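Local coordinates for class II aldolase/adducin domain protein (Pseudomonas syringae pv. phaseolicola 1448A, PDB 3OCR), which is of unknown function but belongs to the class II aldolase/adducin family and may bind actin filaments, at residues G21-R26 with D97-L102; V89-T94 with I115-H120; G133-A138 with I215-Q220; G142-S147 with A222-L227. One frame throughout, in Å; residues are numbered along the deposited sequence. Where two conformers were deposited one is given.

Interaction 1: G21-R26 with D97-L102; sequences GSVRDR and DDPTGL
A side-on, two-nitrogen salt bridge between Arg26 and Asp97 joins the short N-terminal helical turn 22-26 to the end of strand 95-97. Arg26 NE gives a nearly straight bond to Asp97 OD2 (2.8 Å, 161°), with OD2 in the guanidinium plane. The second bond, from Arg26 NH2 to Asp97 OD1 at 2.7 Å, is more bent and tilted out of that plane. Both oxygens use their syn lone pairs, and the two flat groups are turned 30° from each other. Two bonds, one to each oxygen, fix the rotation of this exposed guanidinium. Strand 95-97 is an outermost strand of the mixed sheet within the chain, so the bridge pins the N-terminal turn beside the sheet's edge. CG of Arg26 sits between its backbone N and carbonyl carbon (chi1 61°), and from there the chain runs extended to NE, placing one guanidinium face against Val23 CA. Val23 is the apolar half of the contact: its CG2 meets Pro99 CG at 3.7 Å, the two side chains crossing roughly at right angles. A compact branched residue suits this buried spot, which Trp32 and Arg35 of helix 29-47 also line. Arg26 NH2 passes 3.9 Å from the same Pro99 CG.

Interaction 2: V89-T94 with I115-H120; sequences VDIDGT and IHAARH
The tip of a beta hairpin, a type I turn from Asp90 to Gly93 linking strands 87-90 and 95-97, touches the C-terminal turn of helix 110-118 through one side chain, Ile91. Its terminal methyl does all the touching: CD1 lies 4.2 Å from His116 CB, 4.2 Å from Ala117 N and 4.3 Å from Ala117 CB. The methyl thus meets the helix where the backbone passes from His116 to Ala117, and these loose van der Waals contacts bury just 84 Å². Having CG1 anti to the backbone N (chi1 -159°) carries the long branch of Ile91 away from the turn and toward the helix. Ala117 suits its place because a lone CB leaves the helix surface low enough for CD1 to approach the backbone. His116 offers its CB here, while its ring is engaged elsewhere: NE2 is hydrogen-bonded to Ser59 OG, and the ring meets that of Phe69 with the planes about 40° apart. Ile91 is also held by its backbone, since its carbonyl O is hydrogen-bonded to Ser113 OG one turn earlier on the same helix. Within the hairpin, Gly93 N bonds to Asp90 O at 3.1 Å and Asp90 N to Thr94 O at 3.1 Å. At the phi of Gly93, 92°, a CB would be jammed against the carbonyl O of Asp92, which by itself explains a glycine here. Asp90 OD1 further receives Thr94 N at 2.9 Å, coming from above the carboxylate plane. A type I turn followed by such a glycine is the classic G1-bulge hairpin.

Interaction 3: G133-A138 with I215-Q220; sequences GIAVSA and IQIAAQ
Val136 CG2 lies over one face of the Gln216 carboxamide, 3.9 Å from CD, while Val136 CG1 comes in obliquely at the NE2 corner, 3.8 Å from NE2; the polar atoms around the amide's rim are engaged by others. Gln216 OE1 is hydrogen-bonded to Leu144 N, and NE2 to Gly142 O and Gln139 OE1. This is helix-helix packing: helices 131-137 and 199-219 meet with local axes 9.9 Å apart and their N-to-C directions at 63°. Gln216 extends from CG outward, with CG anti to its backbone N (chi1 179°), and so reaches past Val136 to the loop beyond helix 131-137. Three hydrogen bonds fix the rotation of the amide and satisfy a polar group buried between the helices; a glutamine fits because it can both donate and accept there. The valine suits its place because its branching brings two methyls to the one amide. Small residues serve the assembly as well: Ala135 packs on Ala218 of the second subunit, and Ala218 on Ala135 of the third, a head-to-tail repetition consistent with a cyclic tetramer. Val136 CG2 also meets the tip of Ile217, whose CD1 is 4.0 Å from it and 3.6 Å from Ala135 CB.

Interaction 4: G142-S147 with A222-L227; sequences GLLPIS and AGNAEL
A single methyl, Leu144 CD1, meets both the carboxamide of Asn224 and a methyl of Leu227. It is close to all three heavy atoms of the Asn224 amide: 3.6 Å from OD1, 3.7 Å from ND2 and 3.8 Å from CG. The methyl approaches obliquely, above the plane and off the end of the group between OD1 and ND2, and singles out neither polar atom. Asn224 OD1 is hydrogen-bonded to Gln220 NE2. Leu144 meets Leu227 methyl to methyl, CD1 to CD1 at 3.6 Å, the two side chains crossing at about a right angle. Leu227 is the apolar centre of the contact, for Ile146 CG2 packs on its CD1 and CB, each 4.1 Å away. In Ile146 it is CG2 that stands anti to the carbonyl carbon, and this aims the branch methyl at Leu227, with CG1 left between the backbone N and carbonyl carbon (chi1 48°). Branched and long apolar residues suit a buried junction where two irregular segments meet. Each backbone bends sharply to present them. Pro145 centres an inverse gamma turn that brings Leu144 and Ile146 to bear on the same partner, while Gly223, with phi 104°, leads into the 3-10 turn 224-226, closed by Leu227 N to Asn224 O at 3.0 Å. The third subunit abuts here, its Asn189 and Lys140 hydrogen-bonded to the carbonyl oxygens of Ile146 and Leu227. Leu227 and Ile146 both lean on Ala219 near the end of helix 199-219, and Ser147 stands at the N-cap position of helix 148-151.

Overall arrangement
The four contacts fall into two groups on opposite sides of the chain's centre. Interactions 1 and 2, with centres 20 Å apart, share the hairpin of strands 87-90 and 95-97: its turn meets helix 110-118, and the chain leaving it meets the N-terminal turn. No other subunit touches either. Interactions 3 and 4 lie only 9 Å apart, centre to centre, and are joined directly through Gln216, whose carboxamide ties helix 199-219 to the 142-147 loop; both also touch the third subunit. Between the groups the separation is large, about 15 Å between nearest atoms of interactions 2 and 3, and 48 Å between the centres of 1 and 4.

Interaction 1: G21-R26 with D97-L102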
loop_
_atom_site.group_PDB
_atom_site.type_symbol
_atom_site.label_atom_id
_atom_site.label_comp_id
_atom_site.label_asym_id
_atom_site.label_seq_id
_atom_site.Cartn_x
_atom_site.Cartn_y
_atom_site.Cartn_z
ATOM N N GLY A 21 -19.460 -34.063 -8.369
ATOM C CA GLY A 21 -18.584 -33.803 -7.184
ATOM C C GLY A 21 -18.337 -35.069 -6.387
ATOM O O GLY A 21 -19.102 -35.405 -5.472
ATOM N N SER A 22 -17.258 -35.762 -6.740
ATOM C CA SER A 22 -16.904 -37.048 -6.141
ATOM C C SER A 22 -16.465 -36.932 -4.667
ATOM O O SER A 22 -16.803 -37.795 -3.855
ATOM C CB SER A 22 -15.833 -37.739 -6.992
ATOM O OG SER A 22 -15.615 -39.075 -6.576
ATOM N N VAL A 23 -15.732 -35.878 -4.312
ATOM C CA VAL A 23 -15.322 -35.697 -2.914
ATOM C C VAL A 23 -16.529 -35.616 -1.971
ATOM O O VAL A 23 -16.563 -36.305 -0.948
ATOM C CB VAL A 23 -14.423 -34.464 -2.710
ATOM C CG1 VAL A 23 -14.190 -34.224 -1.225
ATOM C CG2 VAL A 23 -13.093 -34.655 -3.426
ATOM N N ARG A 24 -17.516 -34.788 -2.326
ATOM C CA ARG A 24 -18.700 -34.579 -1.481
ATOM C C ARG A 24 -19.573 -35.843 -1.396
ATOM O O ARG A 24 -20.319 -36.019 -0.432
ATOM C CB ARG A 24 -19.525 -33.369 -1.954
ATOM C CG ARG A 24 -20.682 -32.997 -1.011
ATOM C CD ARG A 24 -21.484 -31.787 -1.467
ATOM N NE ARG A 24 -22.528 -31.459 -0.493
ATOM C CZ ARG A 24 -23.100 -30.262 -0.359
ATOM N NH1 ARG A 24 -22.739 -29.243 -1.130
ATOM N NH2 ARG A 24 -24.034 -30.075 0.562
ATOM N N ASP A 25 -19.459 -36.721 -2.393
ATOM C CA ASP A 25 -20.225 -37.969 -2.422
ATOM C C ASP A 25 -19.789 -38.979 -1.363
ATOM O O ASP A 25 -20.593 -39.791 -0.923
ATOM C CB ASP A 25 -20.160 -38.622 -3.815
ATOM C CG ASP A 25 -21.074 -37.937 -4.834
ATOM O OD1 ASP A 25 -21.603 -36.842 -4.534
ATOM O OD2 ASP A 25 -21.262 -38.487 -5.943
ATOM N N ARG A 26 -18.525 -38.916 -0.942
ATOM C CA ARG A 26 -17.956 -39.971 -0.097
ATOM C C ARG A 26 -17.594 -39.527 1.326
ATOM O O ARG A 26 -17.260 -40.363 2.164
ATOM C CB ARG A 26 -16.745 -40.625 -0.782
ATOM C CG ARG A 26 -15.582 -39.657 -1.070
ATOM C CD ARG A 26 -14.266 -40.381 -1.333
ATOM N NE ARG A 26 -13.117 -39.461 -1.415
ATOM C CZ ARG A 26 -12.625 -38.973 -2.555
ATOM N NH1 ARG A 26 -13.174 -39.298 -3.722
ATOM N NH2 ARG A 26 -11.580 -38.160 -2.537
ATOM N N ASP A 97 -6.977 -38.999 2.521
ATOM C CA ASP A 97 -7.735 -38.749 1.301
ATOM C C ASP A 97 -7.153 -37.525 0.591
ATOM O O ASP A 97 -7.350 -36.401 1.036
ATOM C CB ASP A 97 -9.207 -38.496 1.659
ATOM C CG ASP A 97 -10.142 -38.575 0.450
ATOM O OD1 ASP A 97 -9.681 -38.451 -0.703
ATOM O OD2 ASP A 97 -11.357 -38.735 0.669
ATOM N N ASP A 98 -6.429 -37.752 -0.503
ATOM C CA ASP A 98 -5.830 -36.659 -1.266
ATOM C C ASP A 98 -6.403 -36.600 -2.676
ATOM O O ASP A 98 -5.886 -37.263 -3.581
ATOM C CB ASP A 98 -4.312 -36.798 -1.344
ATOM C CG ASP A 98 -3.656 -35.684 -2.158
ATOM O OD1 ASP A 98 -4.344 -34.701 -2.534
ATOM O OD2 ASP A 98 -2.436 -35.789 -2.414
ATOM N N PRO A 99 -7.449 -35.780 -2.876
ATOM C CA PRO A 99 -8.089 -35.688 -4.194
ATOM C C PRO A 99 -7.178 -35.093 -5.284
ATOM O O PRO A 99 -7.531 -35.153 -6.457
ATOM C CB PRO A 99 -9.291 -34.760 -3.936
ATOM C CG PRO A 99 -9.517 -34.821 -2.457
ATOM C CD PRO A 99 -8.133 -34.927 -1.885
ATOM N N THR A 100 -6.027 -34.530 -4.906
ATOM C CA THR A 100 -5.144 -33.863 -5.883
ATOM C C THR A 100 -3.975 -34.710 -6.370
ATOM O O THR A 100 -3.419 -34.452 -7.438
ATOM C CB THR A 100 -4.538 -32.564 -5.319
ATOM O OG1 THR A 100 -3.509 -32.884 -4.372
ATOM C CG2 THR A 100 -5.606 -31.715 -4.632
ATOM N N GLY A 101 -3.567 -35.690 -5.569
ATOM C CA GLY A 101 -2.347 -36.440 -5.846
ATOM C C GLY A 101 -1.074 -35.633 -5.606
ATOM O O GLY A 101 0.017 -36.084 -5.951
ATOM N N LEU A 102 -1.210 -34.441 -5.039
ATOM C CA LEU A 102 -0.052 -33.571 -4.765
ATOM C C LEU A 102 0.529 -33.772 -3.376
ATOM O O LEU A 102 1.622 -33.302 -3.081
ATOM C CB LEU A 102 -0.410 -32.089 -4.940
ATOM C CG LEU A 102 -0.816 -31.575 -6.326
ATOM C CD1 LEU A 102 -1.384 -30.161 -6.224
ATOM C CD2 LEU A 102 0.352 -31.620 -7.309
#

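Interaction 2: V89-T94 with I115-H120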
loop_
_atom_site.group_PDB
_atom_site.type_symbol
_atom_site.label_atom_id
_atom_site.label_comp_id
_atom_site.label_asym_id
_atom_site.label_seq_id
_atom_site.Cartn_x
_atom_site.Cartn_y
_atom_site.Cartn_z
ATOM N N VAL A 89 -5.602 -35.574 6.201
ATOM C CA VAL A 89 -4.444 -36.272 6.759
ATOM C C VAL A 89 -4.724 -36.685 8.221
ATOM O O VAL A 89 -5.633 -36.138 8.859
ATOM C CB VAL A 89 -3.154 -35.410 6.689
ATOM C CG1 VAL A 89 -2.803 -35.056 5.229
ATOM C CG2 VAL A 89 -3.275 -34.147 7.530
ATOM N N ASP A 90 -3.952 -37.646 8.729
ATOM C CA ASP A 90 -4.074 -38.075 10.136
ATOM C C ASP A 90 -3.164 -37.180 10.973
ATOM O O ASP A 90 -2.564 -36.258 10.437
ATOM C CB ASP A 90 -3.720 -39.567 10.305
ATOM C CG ASP A 90 -2.291 -39.906 9.859
ATOM O OD1 ASP A 90 -1.423 -39.010 9.801
ATOM O OD2 ASP A 90 -2.034 -41.097 9.570
ATOM N N ILE A 91 -3.054 -37.447 12.267
ATOM C CA ILE A 91 -2.217 -36.627 13.144
ATOM C C ILE A 91 -0.731 -36.617 12.750
ATOM O O ILE A 91 -0.015 -35.663 13.049
ATOM C CB ILE A 91 -2.427 -36.973 14.645
ATOM C CG1 ILE A 91 -1.980 -35.819 15.556
ATOM C CG2 ILE A 91 -1.754 -38.312 15.020
ATOM C CD1 ILE A 91 -2.674 -34.458 15.267
ATOM N N ASP A 92 -0.277 -37.641 12.037
ATOM C CA ASP A 92 1.124 -37.720 11.584
ATOM C C ASP A 92 1.398 -37.008 10.271
ATOM O O ASP A 92 2.552 -36.832 9.900
ATOM C CB ASP A 92 1.525 -39.176 11.405
ATOM C CG ASP A 92 1.440 -39.945 12.678
ATOM O OD1 ASP A 92 1.680 -39.324 13.738
ATOM O OD2 ASP A 92 1.141 -41.158 12.617
ATOM N N GLY A 93 0.341 -36.627 9.564
ATOM C CA GLY A 93 0.474 -36.051 8.239
ATOM C C GLY A 93 0.393 -37.058 7.109
ATOM O O GLY A 93 0.673 -36.718 5.956
ATOM N N THR A 94 0.019 -38.297 7.431
ATOM C CA THR A 94 -0.138 -39.331 6.418
ATOM C C THR A 94 -1.444 -39.057 5.682
ATOM O O THR A 94 -2.456 -38.778 6.299
ATOM C CB THR A 94 -0.172 -40.749 7.056
ATOM O OG1 THR A 94 0.999 -40.941 7.856
ATOM C CG2 THR A 94 -0.248 -41.864 5.987
ATOM N N ILE A 115 0.046 -28.695 17.835
ATOM C CA ILE A 115 -1.019 -27.966 18.533
ATOM C C ILE A 115 -2.328 -28.765 18.618
ATOM O O ILE A 115 -2.890 -28.883 19.704
ATOM C CB ILE A 115 -1.272 -26.537 17.945
ATOM C CG1 ILE A 115 0.021 -25.704 17.893
ATOM C CG2 ILE A 115 -2.343 -25.801 18.757
ATOM C CD1 ILE A 115 0.786 -25.568 19.251
ATOM N N HIS A 116 -2.799 -29.313 17.490
ATOM C CA HIS A 116 -4.006 -30.149 17.481
ATOM C C HIS A 116 -3.963 -31.330 18.468
ATOM O O HIS A 116 -4.974 -31.694 19.093
ATOM C CB HIS A 116 -4.316 -30.670 16.061
ATOM C CG HIS A 116 -5.003 -29.665 15.181
ATOM N ND1 HIS A 116 -6.244 -29.136 15.478
ATOM C CD2 HIS A 116 -4.635 -29.113 14.000
ATOM C CE1 HIS A 116 -6.599 -28.290 14.526
ATOM N NE2 HIS A 116 -5.635 -28.249 13.625
ATOM N N ALA A 117 -2.800 -31.948 18.599
ATOM C CA ALA A 117 -2.663 -33.079 19.505
ATOM C C ALA A 117 -2.761 -32.616 20.954
ATOM O O ALA A 117 -3.411 -33.265 21.785
ATOM C CB ALA A 117 -1.345 -33.787 19.258
ATOM N N ALA A 118 -2.130 -31.489 21.253
ATOM C CA ALA A 118 -2.078 -30.963 22.622
ATOM C C ALA A 118 -3.370 -30.314 23.096
ATOM O O ALA A 118 -3.636 -30.246 24.295
ATOM C CB ALA A 118 -0.930 -29.971 22.760
ATOM N N ARG A 119 -4.170 -29.831 22.154
ATOM C CA ARG A 119 -5.323 -29.012 22.477
ATOM C C ARG A 119 -6.502 -29.483 21.629
ATOM O O ARG A 119 -6.737 -28.972 20.542
ATOM C CB ARG A 119 -4.983 -27.538 22.206
ATOM C CG ARG A 119 -3.940 -26.940 23.176
ATOM C CD ARG A 119 -4.604 -26.668 24.517
ATOM N NE ARG A 119 -5.745 -25.795 24.256
ATOM C CZ ARG A 119 -5.668 -24.470 24.176
ATOM N NH1 ARG A 119 -4.509 -23.852 24.404
ATOM N NH2 ARG A 119 -6.754 -23.768 23.880
ATOM N N HIS A 120 -7.229 -30.480 22.133
ATOM C CA HIS A 120 -8.370 -31.075 21.418
ATOM C C HIS A 120 -9.537 -30.099 21.245
ATOM O O HIS A 120 -10.412 -30.296 20.393
ATOM C CB HIS A 120 -8.844 -32.358 22.118
ATOM C CG HIS A 120 -7.962 -33.539 21.856
ATOM N ND1 HIS A 120 -8.140 -34.756 22.475
ATOM C CD2 HIS A 120 -6.884 -33.682 21.044
ATOM C CE1 HIS A 120 -7.216 -35.600 22.053
ATOM N NE2 HIS A 120 -6.443 -34.974 21.180
#

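Interaction 3: G133-A138 with I215-Q220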
loop_
_atom_site.group_PDB
_atom_site.type_symbol
_atom_site.label_atom_id
_atom_site.label_comp_id
_atom_site.label_asym_id
_atom_site.label_seq_id
_atom_site.Cartn_x
_atom_site.Cartn_y
_atom_site.Cartn_z
ATOM N N GLY A 133 2.518 -8.666 10.796
ATOM C CA GLY A 133 2.557 -9.770 11.803
ATOM C C GLY A 133 3.984 -10.206 12.154
ATOM O O GLY A 133 4.368 -10.286 13.350
ATOM N N ILE A 134 4.803 -10.448 11.125
ATOM C CA ILE A 134 6.208 -10.772 11.350
ATOM C C ILE A 134 6.929 -9.579 11.987
ATOM O O ILE A 134 7.713 -9.747 12.907
ATOM C CB ILE A 134 6.901 -11.234 10.064
ATOM C CG1 ILE A 134 6.159 -12.448 9.463
ATOM C CG2 ILE A 134 8.368 -11.533 10.309
ATOM C CD1 ILE A 134 6.677 -12.828 8.123
ATOM N N ALA A 135 6.619 -8.363 11.524
ATOM C CA ALA A 135 7.258 -7.167 12.053
ATOM C C ALA A 135 7.033 -7.031 13.563
ATOM O O ALA A 135 7.984 -6.800 14.368
ATOM C CB ALA A 135 6.729 -5.917 11.295
ATOM N N VAL A 136 5.773 -7.145 13.962
ATOM C CA VAL A 136 5.475 -7.152 15.406
ATOM C C VAL A 136 6.158 -8.324 16.121
ATOM O O VAL A 136 6.711 -8.137 17.238
ATOM C CB VAL A 136 3.952 -7.095 15.730
ATOM C CG1 VAL A 136 3.755 -7.191 17.250
ATOM C CG2 VAL A 136 3.322 -5.771 15.220
ATOM N N SER A 137 6.133 -9.504 15.496
ATOM C CA SER A 137 6.882 -10.665 16.008
ATOM C C SER A 137 8.343 -10.329 16.313
ATOM O O SER A 137 8.904 -10.858 17.268
ATOM C CB SER A 137 6.864 -11.831 15.022
ATOM O OG SER A 137 5.555 -12.084 14.536
ATOM N N ALA A 138 8.950 -9.482 15.479
ATOM C CA ALA A 138 10.395 -9.220 15.541
ATOM C C ALA A 138 10.806 -8.203 16.606
ATOM O O ALA A 138 11.999 -7.880 16.733
ATOM C CB ALA A 138 10.898 -8.778 14.174
ATOM N N ILE A 215 -1.746 -1.501 12.615
ATOM C CA ILE A 215 -1.926 -0.260 13.275
ATOM C C ILE A 215 -0.634 0.003 14.078
ATOM O O ILE A 215 -0.164 1.137 14.128
ATOM C CB ILE A 215 -3.129 -0.334 14.280
ATOM C CG1 ILE A 215 -4.475 -0.276 13.558
ATOM C CG2 ILE A 215 -3.014 0.786 15.319
ATOM C CD1 ILE A 215 -5.619 -0.885 14.404
ATOM N N GLN A 216 -0.067 -1.035 14.674
ATOM C CA GLN A 216 1.152 -0.824 15.548
ATOM C C GLN A 216 2.351 -0.281 14.751
ATOM O O GLN A 216 3.110 0.582 15.231
ATOM C CB GLN A 216 1.620 -2.128 16.164
ATOM C CG GLN A 216 2.938 -1.902 17.091
ATOM C CD GLN A 216 3.171 -3.064 18.046
ATOM O OE1 GLN A 216 2.239 -3.540 18.696
ATOM N NE2 GLN A 216 4.404 -3.531 18.129
ATOM N N ILE A 217 2.540 -0.845 13.563
ATOM C CA ILE A 217 3.665 -0.500 12.707
ATOM C C ILE A 217 3.562 0.995 12.325
ATOM O O ILE A 217 4.549 1.716 12.419
ATOM C CB ILE A 217 3.736 -1.400 11.435
ATOM C CG1 ILE A 217 4.022 -2.866 11.803
ATOM C CG2 ILE A 217 4.844 -0.907 10.434
ATOM C CD1 ILE A 217 5.118 -3.052 12.881
ATOM N N ALA A 218 2.356 1.439 11.958
ATOM C CA ALA A 218 2.106 2.898 11.704
ATOM C C ALA A 218 2.316 3.751 12.963
ATOM O O ALA A 218 3.064 4.769 12.938
ATOM C CB ALA A 218 0.711 3.104 11.153
ATOM N N ALA A 219 1.687 3.333 14.066
ATOM C CA ALA A 219 1.697 4.093 15.344
ATOM C C ALA A 219 3.092 4.416 15.821
ATOM O O ALA A 219 3.393 5.556 16.281
ATOM C CB ALA A 219 0.926 3.299 16.452
ATOM N N GLN A 220 3.955 3.417 15.697
ATOM C CA GLN A 220 5.307 3.497 16.246
ATOM C C GLN A 220 6.345 4.131 15.271
ATOM O O GLN A 220 7.555 4.168 15.573
ATOM C CB GLN A 220 5.747 2.103 16.729
ATOM C CG GLN A 220 6.241 1.216 15.594
ATOM C CD GLN A 220 6.320 -0.277 15.961
ATOM O OE1 GLN A 220 6.223 -1.122 15.070
ATOM N NE2 GLN A 220 6.519 -0.597 17.247
#

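Interaction 4: G142-S147 with A222-L227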
loop_
_atom_site.group_PDB
_atom_site.type_symbol
_atom_site.label_atom_id
_atom_site.label_comp_id
_atom_site.label_asym_id
_atom_site.label_seq_id
_atom_site.Cartn_x
_atom_site.Cartn_y
_atom_site.Cartn_z
ATOM N N GLY A 142 6.943 -6.943 21.589
ATOM C CA GLY A 142 5.843 -7.563 20.850
ATOM C C GLY A 142 4.666 -6.621 20.701
ATOM O O GLY A 142 4.846 -5.439 20.425
ATOM N N LEU A 143 3.455 -7.138 20.875
ATOM C CA LEU A 143 2.250 -6.343 20.608
ATOM C C LEU A 143 1.954 -5.392 21.758
ATOM O O LEU A 143 1.672 -5.820 22.862
ATOM C CB LEU A 143 1.045 -7.253 20.329
ATOM C CG LEU A 143 -0.265 -6.582 19.912
ATOM C CD1 LEU A 143 -0.257 -6.089 18.473
ATOM C CD2 LEU A 143 -1.450 -7.528 20.162
ATOM N N LEU A 144 1.982 -4.094 21.457
ATOM C CA LEU A 144 1.858 -3.038 22.455
ATOM C C LEU A 144 0.372 -2.725 22.756
ATOM O O LEU A 144 -0.475 -2.866 21.866
ATOM C CB LEU A 144 2.611 -1.791 21.949
ATOM C CG LEU A 144 4.127 -1.941 21.666
ATOM C CD1 LEU A 144 4.658 -0.709 20.923
ATOM C CD2 LEU A 144 4.925 -2.117 22.949
ATOM N N PRO A 145 0.048 -2.321 24.003
ATOM C CA PRO A 145 -1.344 -1.957 24.309
ATOM C C PRO A 145 -1.649 -0.463 23.981
ATOM O O PRO A 145 -1.786 0.360 24.881
ATOM C CB PRO A 145 -1.451 -2.256 25.801
ATOM C CG PRO A 145 -0.080 -1.990 26.357
ATOM C CD PRO A 145 0.912 -2.242 25.204
ATOM N N ILE A 146 -1.733 -0.122 22.703
ATOM C CA ILE A 146 -1.806 1.315 22.305
ATOM C C ILE A 146 -2.988 1.629 21.400
ATOM O O ILE A 146 -3.131 2.757 20.907
ATOM C CB ILE A 146 -0.481 1.823 21.652
ATOM C CG1 ILE A 146 0.026 0.868 20.561
ATOM C CG2 ILE A 146 0.609 1.953 22.710
ATOM C CD1 ILE A 146 -0.678 1.023 19.232
ATOM N N SER A 147 -3.825 0.634 21.178
ATOM C CA SER A 147 -5.022 0.811 20.373
ATOM C C SER A 147 -6.129 -0.079 20.918
ATOM O O SER A 147 -5.861 -1.087 21.559
ATOM C CB SER A 147 -4.750 0.480 18.905
ATOM O OG SER A 147 -4.528 -0.930 18.701
ATOM N N ALA A 222 7.443 7.000 14.683
ATOM C CA ALA A 222 8.411 7.913 15.336
ATOM C C ALA A 222 9.063 7.353 16.571
ATOM O O ALA A 222 9.712 8.102 17.304
ATOM C CB ALA A 222 7.798 9.295 15.635
ATOM N N GLY A 223 8.958 6.047 16.794
ATOM C CA GLY A 223 9.544 5.455 18.000
ATOM C C GLY A 223 8.469 5.126 19.024
ATOM O O GLY A 223 7.428 5.797 19.103
ATOM N N ASN A 224 8.725 4.091 19.812
ATOM C CA ASN A 224 7.813 3.707 20.895
ATOM C C ASN A 224 7.662 4.820 21.962
ATOM O O ASN A 224 6.606 4.964 22.590
ATOM C CB ASN A 224 8.265 2.355 21.500
ATOM C CG ASN A 224 7.909 1.160 20.618
ATOM O OD1 ASN A 224 7.260 1.303 19.574
ATOM N ND2 ASN A 224 8.326 -0.050 21.049
ATOM N N ALA A 225 8.702 5.639 22.127
ATOM C CA ALA A 225 8.652 6.727 23.108
ATOM C C ALA A 225 7.602 7.821 22.792
ATOM O O ALA A 225 7.269 8.608 23.650
ATOM C CB ALA A 225 10.031 7.339 23.307
ATOM N N GLU A 226 7.058 7.840 21.573
ATOM C CA GLU A 226 6.014 8.817 21.244
ATOM C C GLU A 226 4.605 8.302 21.560
ATOM O O GLU A 226 3.614 9.040 21.442
ATOM C CB GLU A 226 6.119 9.243 19.776
ATOM C CG GLU A 226 7.454 9.875 19.424
ATOM C CD GLU A 226 7.594 11.310 19.955
ATOM O OE1 GLU A 226 6.653 11.819 20.626
ATOM O OE2 GLU A 226 8.642 11.933 19.688
ATOM N N LEU A 227 4.522 7.040 21.977
ATOM C CA LEU A 227 3.238 6.386 22.140
ATOM C C LEU A 227 2.545 6.760 23.438
ATOM O O LEU A 227 3.204 6.975 24.464
ATOM C CB LEU A 227 3.396 4.867 22.030
ATOM C CG LEU A 227 3.888 4.310 20.700
ATOM C CD1 LEU A 227 4.135 2.834 20.849
ATOM C CD2 LEU A 227 2.889 4.547 19.599
#